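Local coordinates for protein carboxyvinyl-carboxyphosphonate phosphorylmutase (Bacillus anthracis, PDB 4IQD) that belongs to the phosphoenolpyruvate phosphomutase family of TIM-barrel proteins and binds pyruvic acid in a pocket of its barrel, at residues L160-R169 with G188-Q198. Residues are numbered along the deposited sequence; the frame is centred on the assembly and turned at random.
Sequences LYIVARTDAR and GADAIFPEALQ
The Arg-165 side chain runs along that of Phe-193, in the same direction. CG of Arg-165 sits over one face of the Phe-193 ring, 4.0 Å from its centroid. Both side chains leave with CG anti to the backbone N, and the arginine stays extended to NE. Its guanidinium thus reaches the far rim of the ring, with NH1 3.4 Å from Phe-193 CE2 and the two planes 43° apart. NH1 also makes a weak hydrogen bond to the bound pyruvic acid. NE donates to Asp-167 OD2 (3.1 Å), while NH2 pairs with Glu-195 OE1 (3.1 Å) by charge alone: OE1 sits far off the guanidinium plane, and no N-H is aimed at it. Strands 161-166 and 191-194 are parallel neighbours in the TIM barrel, joined by helix 174-187 in a beta-alpha-beta crossover, with Ala-164 N to Ala-191 O and Phe-193 N to Ala-164 O among their ladder bonds. At the start of the pair, Asp-190 OD2 takes Ile-162 N on its anti lone pair, at 2.6 Å and nearly straight (174°). Asp-190 CB rests over one face of the Tyr-161 ring. Past the strands, the Gln-198 amide stacks on the Arg-169 guanidinium, whose NH2 forms a salt bridge with Glu-202.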
ATOM      1  N   LEU A 160      -8.715 -23.073 -10.557  1.00 27.20           N
ATOM      2  CA  LEU A 160      -8.384 -22.404  -9.306  1.00 30.15           C
ATOM      3  C   LEU A 160      -8.084 -23.404  -8.192  1.00 28.57           C
ATOM      4  O   LEU A 160      -8.928 -24.227  -7.840  1.00 29.24           O
ATOM      5  CB  LEU A 160      -9.534 -21.490  -8.889  1.00 30.15           C
ATOM      6  CG  LEU A 160      -9.176 -20.143  -8.266  1.00 26.27           C
ATOM      7  CD1 LEU A 160      -8.217 -19.366  -9.160  1.00 27.30           C
ATOM      8  CD2 LEU A 160     -10.440 -19.341  -8.023  1.00 22.36           C
ATOM      9  N   TYR A 161      -6.878 -23.324  -7.643  1.00 24.75           N
ATOM     10  CA  TYR A 161      -6.472 -24.172  -6.532  1.00 22.47           C
ATOM     11  C   TYR A 161      -7.202 -23.692  -5.289  1.00 23.61           C
ATOM     12  O   TYR A 161      -7.235 -22.498  -5.008  1.00 26.70           O
ATOM     13  CB  TYR A 161      -4.961 -24.066  -6.340  1.00 23.58           C
ATOM     14  CG  TYR A 161      -4.338 -25.114  -5.443  1.00 23.50           C
ATOM     15  CD1 TYR A 161      -3.875 -26.318  -5.965  1.00 22.96           C
ATOM     16  CD2 TYR A 161      -4.178 -24.884  -4.085  1.00 24.95           C
ATOM     17  CE1 TYR A 161      -3.289 -27.270  -5.154  1.00 23.53           C
ATOM     18  CE2 TYR A 161      -3.592 -25.830  -3.266  1.00 26.78           C
ATOM     19  CZ  TYR A 161      -3.150 -27.021  -3.805  1.00 24.37           C
ATOM     20  OH  TYR A 161      -2.566 -27.961  -2.991  1.00 21.17           O
ATOM     21  N   ILE A 162      -7.808 -24.613  -4.551  1.00 22.39           N
ATOM     22  CA  ILE A 162      -8.613 -24.216  -3.408  1.00 21.86           C
ATOM     23  C   ILE A 162      -8.025 -24.653  -2.085  1.00 23.25           C
ATOM     24  O   ILE A 162      -7.804 -25.841  -1.853  1.00 25.95           O
ATOM     25  CB  ILE A 162     -10.023 -24.796  -3.473  1.00 23.51           C
ATOM     26  CG1 ILE A 162     -10.698 -24.429  -4.790  1.00 24.62           C
ATOM     27  CG2 ILE A 162     -10.835 -24.290  -2.299  1.00 16.86           C
ATOM     28  CD1 ILE A 162     -12.069 -25.032  -4.940  1.00 24.07           C
ATOM     29  N   VAL A 163      -7.787 -23.683  -1.212  1.00 21.88           N
ATOM     30  CA  VAL A 163      -7.433 -23.974   0.166  1.00 23.12           C
ATOM     31  C   VAL A 163      -8.640 -23.678   1.047  1.00 24.49           C
ATOM     32  O   VAL A 163      -9.209 -22.592   0.980  1.00 23.59           O
ATOM     33  CB  VAL A 163      -6.228 -23.133   0.629  1.00 26.71           C
ATOM     34  CG1 VAL A 163      -5.981 -23.331   2.114  1.00 29.36           C
ATOM     35  CG2 VAL A 163      -4.990 -23.492  -0.179  1.00 23.64           C
ATOM     36  N   ALA A 164      -9.041 -24.652   1.860  1.00 22.81           N
ATOM     37  CA  ALA A 164     -10.194 -24.479   2.734  1.00 23.89           C
ATOM     38  C   ALA A 164      -9.783 -24.303   4.193  1.00 22.38           C
ATOM     39  O   ALA A 164      -9.079 -25.139   4.757  1.00 22.10           O
ATOM     40  CB  ALA A 164     -11.155 -25.650   2.588  1.00 25.24           C
ATOM     41  N   ARG A 165     -10.228 -23.210   4.801  1.00 22.27           N
ATOM     42  CA  ARG A 165      -9.922 -22.941   6.198  1.00 20.65           C
ATOM     43  C   ARG A 165     -11.071 -23.363   7.098  1.00 24.24           C
ATOM     44  O   ARG A 165     -12.234 -23.121   6.787  1.00 25.68           O
ATOM     45  CB  ARG A 165      -9.635 -21.458   6.413  1.00 16.29           C
ATOM     46  CG  ARG A 165      -9.330 -21.112   7.858  1.00 19.51           C
ATOM     47  CD  ARG A 165      -9.520 -19.637   8.129  1.00 23.53           C
ATOM     48  NE  ARG A 165      -9.177 -19.293   9.503  1.00 26.95           N
ATOM     49  CZ  ARG A 165      -8.311 -18.344   9.836  1.00 31.64           C
ATOM     50  NH1 ARG A 165      -7.707 -17.636   8.893  1.00 31.43           N
ATOM     51  NH2 ARG A 165      -8.056 -18.095  11.112  1.00 37.71           N
ATOM     52  N   THR A 166     -10.746 -23.996   8.218  1.00 23.33           N
ATOM     53  CA  THR A 166     -11.767 -24.336   9.198  1.00 22.24           C
ATOM     54  C   THR A 166     -11.357 -23.880  10.597  1.00 23.24           C
ATOM     55  O   THR A 166     -10.222 -24.086  11.023  1.00 23.55           O
ATOM     56  CB  THR A 166     -12.116 -25.845   9.174  1.00 20.84           C
ATOM     57  OG1 THR A 166     -13.088 -26.131  10.185  1.00 22.31           O
ATOM     58  CG2 THR A 166     -10.878 -26.700   9.403  1.00 19.37           C
ATOM     59  N   ASP A 167     -12.281 -23.230  11.298  1.00 26.01           N
ATOM     60  CA  ASP A 167     -12.026 -22.785  12.663  1.00 24.67           C
ATOM     61  C   ASP A 167     -12.702 -23.706  13.668  1.00 20.66           C
ATOM     62  O   ASP A 167     -12.967 -23.309  14.800  1.00 21.15           O
ATOM     63  CB  ASP A 167     -12.518 -21.350  12.865  1.00 26.27           C
ATOM     64  CG  ASP A 167     -11.595 -20.323  12.242  1.00 30.71           C
ATOM     65  OD1 ASP A 167     -10.759 -19.756  12.972  1.00 30.87           O
ATOM     66  OD2 ASP A 167     -11.706 -20.082  11.022  1.00 35.94           O
ATOM     67  N   ALA A 168     -12.958 -24.942  13.245  1.00 22.15           N
ATOM     68  CA  ALA A 168     -13.757 -25.890  14.026  1.00 21.21           C
ATOM     69  C   ALA A 168     -13.047 -26.498  15.236  1.00 21.17           C
ATOM     70  O   ALA A 168     -13.703 -26.988  16.148  1.00 20.12           O
ATOM     71  CB  ALA A 168     -14.300 -26.993  13.127  1.00 17.21           C
ATOM     72  N   ARG A 169     -11.718 -26.473  15.244  1.00 22.63           N
ATOM     73  CA  ARG A 169     -10.965 -27.017  16.369  1.00 18.47           C
ATOM     74  C   ARG A 169     -11.320 -26.336  17.688  1.00 21.03           C
ATOM     75  O   ARG A 169     -11.701 -26.997  18.659  1.00 21.28           O
ATOM     76  CB  ARG A 169      -9.462 -26.897  16.126  1.00 18.12           C
ATOM     77  CG  ARG A 169      -8.615 -27.332  17.311  1.00 23.92           C
ATOM     78  CD  ARG A 169      -8.916 -28.769  17.676  1.00 24.02           C
ATOM     79  NE  ARG A 169      -8.239 -29.209  18.892  1.00 26.03           N
ATOM     80  CZ  ARG A 169      -8.730 -29.062  20.117  1.00 21.17           C
ATOM     81  NH1 ARG A 169      -9.900 -28.468  20.302  1.00 20.07           N
ATOM     82  NH2 ARG A 169      -8.045 -29.503  21.160  1.00 21.89           N
ATOM     83  N   GLY A 188     -13.961 -30.651  -3.192  1.00 27.99           N
ATOM     84  CA  GLY A 188     -13.093 -30.119  -4.223  1.00 24.95           C
ATOM     85  C   GLY A 188     -11.877 -29.371  -3.723  1.00 22.02           C
ATOM     86  O   GLY A 188     -11.010 -29.008  -4.513  1.00 21.97           O
ATOM     87  N   ALA A 189     -11.806 -29.129  -2.419  1.00 24.67           N
ATOM     88  CA  ALA A 189     -10.661 -28.420  -1.857  1.00 25.42           C
ATOM     89  C   ALA A 189      -9.384 -29.228  -2.059  1.00 24.81           C
ATOM     90  O   ALA A 189      -9.394 -30.452  -1.945  1.00 23.19           O
ATOM     91  CB  ALA A 189     -10.883 -28.118  -0.383  1.00 26.43           C
ATOM     92  N   ASP A 190      -8.293 -28.539  -2.375  1.00 22.85           N
ATOM     93  CA  ASP A 190      -7.028 -29.196  -2.683  1.00 19.12           C
ATOM     94  C   ASP A 190      -6.088 -29.198  -1.483  1.00 19.78           C
ATOM     95  O   ASP A 190      -5.081 -29.906  -1.474  1.00 19.64           O
ATOM     96  CB  ASP A 190      -6.353 -28.506  -3.868  1.00 20.37           C
ATOM     97  CG  ASP A 190      -7.305 -28.273  -5.024  1.00 21.35           C
ATOM     98  OD1 ASP A 190      -7.722 -29.260  -5.661  1.00 25.08           O
ATOM     99  OD2 ASP A 190      -7.632 -27.099  -5.301  1.00 21.37           O
ATOM    100  N   ALA A 191      -6.427 -28.403  -0.473  1.00 21.16           N
ATOM    101  CA  ALA A 191      -5.577 -28.240   0.702  1.00 22.97           C
ATOM    102  C   ALA A 191      -6.386 -27.741   1.894  1.00 21.98           C
ATOM    103  O   ALA A 191      -7.435 -27.123   1.719  1.00 23.40           O
ATOM    104  CB  ALA A 191      -4.437 -27.276   0.394  1.00 21.02           C
ATOM    105  N   ILE A 192      -5.892 -28.001   3.101  1.00 19.35           N
ATOM    106  CA  ILE A 192      -6.592 -27.579   4.313  1.00 22.02           C
ATOM    107  C   ILE A 192      -5.764 -26.658   5.219  1.00 23.59           C
ATOM    108  O   ILE A 192      -4.582 -26.893   5.461  1.00 26.31           O
ATOM    109  CB  ILE A 192      -7.102 -28.787   5.130  1.00 19.37           C
ATOM    110  CG1 ILE A 192      -8.073 -29.623   4.298  1.00 20.11           C
ATOM    111  CG2 ILE A 192      -7.800 -28.326   6.390  1.00 18.71           C
ATOM    112  CD1 ILE A 192      -9.344 -28.888   3.923  1.00 16.39           C
ATOM    113  N   PHE A 193      -6.416 -25.602   5.698  1.00 21.18           N
ATOM    114  CA  PHE A 193      -5.869 -24.672   6.675  1.00 20.47           C
ATOM    115  C   PHE A 193      -6.636 -24.931   7.977  1.00 23.31           C
ATOM    116  O   PHE A 193      -7.742 -24.423   8.158  1.00 28.37           O
ATOM    117  CB  PHE A 193      -6.093 -23.243   6.149  1.00 22.20           C
ATOM    118  CG  PHE A 193      -5.682 -22.125   7.093  1.00 24.81           C
ATOM    119  CD1 PHE A 193      -5.226 -22.361   8.382  1.00 28.13           C
ATOM    120  CD2 PHE A 193      -5.774 -20.812   6.662  1.00 22.52           C
ATOM    121  CE1 PHE A 193      -4.881 -21.315   9.212  1.00 30.96           C
ATOM    122  CE2 PHE A 193      -5.422 -19.763   7.487  1.00 26.30           C
ATOM    123  CZ  PHE A 193      -4.979 -20.015   8.761  1.00 29.42           C
ATOM    124  N   PRO A 194      -6.044 -25.716   8.891  1.00 21.21           N
ATOM    125  CA  PRO A 194      -6.659 -26.022  10.184  1.00 20.29           C
ATOM    126  C   PRO A 194      -6.268 -24.999  11.239  1.00 19.27           C
ATOM    127  O   PRO A 194      -5.221 -25.142  11.872  1.00 21.79           O
ATOM    128  CB  PRO A 194      -6.060 -27.388  10.542  1.00 18.35           C
ATOM    129  CG  PRO A 194      -4.915 -27.619   9.564  1.00 17.98           C
ATOM    130  CD  PRO A 194      -4.736 -26.371   8.758  1.00 20.63           C
ATOM    131  N   GLU A 195      -7.101 -23.985  11.429  1.00 17.11           N
ATOM    132  CA  GLU A 195      -6.785 -22.915  12.364  1.00 20.71           C
ATOM    133  C   GLU A 195      -6.660 -23.393  13.808  1.00 22.82           C
ATOM    134  O   GLU A 195      -7.541 -24.075  14.339  1.00 24.46           O
ATOM    135  CB  GLU A 195      -7.810 -21.781  12.268  1.00 23.87           C
ATOM    136  CG  GLU A 195      -7.758 -20.792  13.434  1.00 29.70           C
ATOM    137  CD  GLU A 195      -6.539 -19.883  13.406  1.00 32.62           C
ATOM    138  OE1 GLU A 195      -5.807 -19.883  12.394  1.00 34.14           O
ATOM    139  OE2 GLU A 195      -6.318 -19.158  14.399  1.00 32.58           O
ATOM    140  N   ALA A 196      -5.539 -23.032  14.423  1.00 23.52           N
ATOM    141  CA  ALA A 196      -5.316 -23.250  15.843  1.00 23.06           C
ATOM    142  C   ALA A 196      -5.476 -24.697  16.284  1.00 22.05           C
ATOM    143  O   ALA A 196      -6.271 -24.987  17.176  1.00 21.42           O
ATOM    144  CB  ALA A 196      -6.224 -22.344  16.669  1.00 26.67           C
ATOM    145  N   LEU A 197      -4.737 -25.605  15.657  1.00 19.15           N
ATOM    146  CA  LEU A 197      -4.545 -26.916  16.255  1.00 19.11           C
ATOM    147  C   LEU A 197      -3.582 -26.679  17.408  1.00 19.08           C
ATOM    148  O   LEU A 197      -2.785 -25.748  17.368  1.00 19.78           O
ATOM    149  CB  LEU A 197      -3.977 -27.913  15.255  1.00 18.65           C
ATOM    150  CG  LEU A 197      -4.843 -28.281  14.055  1.00 16.87           C
ATOM    151  CD1 LEU A 197      -4.078 -29.242  13.167  1.00 17.12           C
ATOM    152  CD2 LEU A 197      -6.156 -28.889  14.506  1.00 16.91           C
ATOM    153  N   GLN A 198      -3.657 -27.507  18.442  1.00 20.93           N
ATOM    154  CA  GLN A 198      -3.098 -27.111  19.731  1.00 23.35           C
ATOM    155  C   GLN A 198      -1.794 -27.774  20.177  1.00 28.64           C
ATOM    156  O   GLN A 198      -1.304 -27.485  21.268  1.00 34.26           O
ATOM    157  CB  GLN A 198      -4.168 -27.242  20.819  1.00 21.29           C
ATOM    158  CG  GLN A 198      -5.357 -26.323  20.583  1.00 21.46           C
ATOM    159  CD  GLN A 198      -6.484 -26.553  21.560  1.00 23.07           C
ATOM    160  OE1 GLN A 198      -6.300 -27.183  22.598  1.00 24.82           O
ATOM    161  NE2 GLN A 198      -7.662 -26.040  21.234  1.00 25.21           N
TER
HETATM  162  O   HOH W   1      -8.831 -26.999  -8.081  1.00 21.79           O
HETATM  163  O   HOH W   2      -9.565 -25.757  13.068  1.00 22.82           O
HETATM  164  O   HOH W   3     -10.228 -23.216  15.473  1.00 23.47           O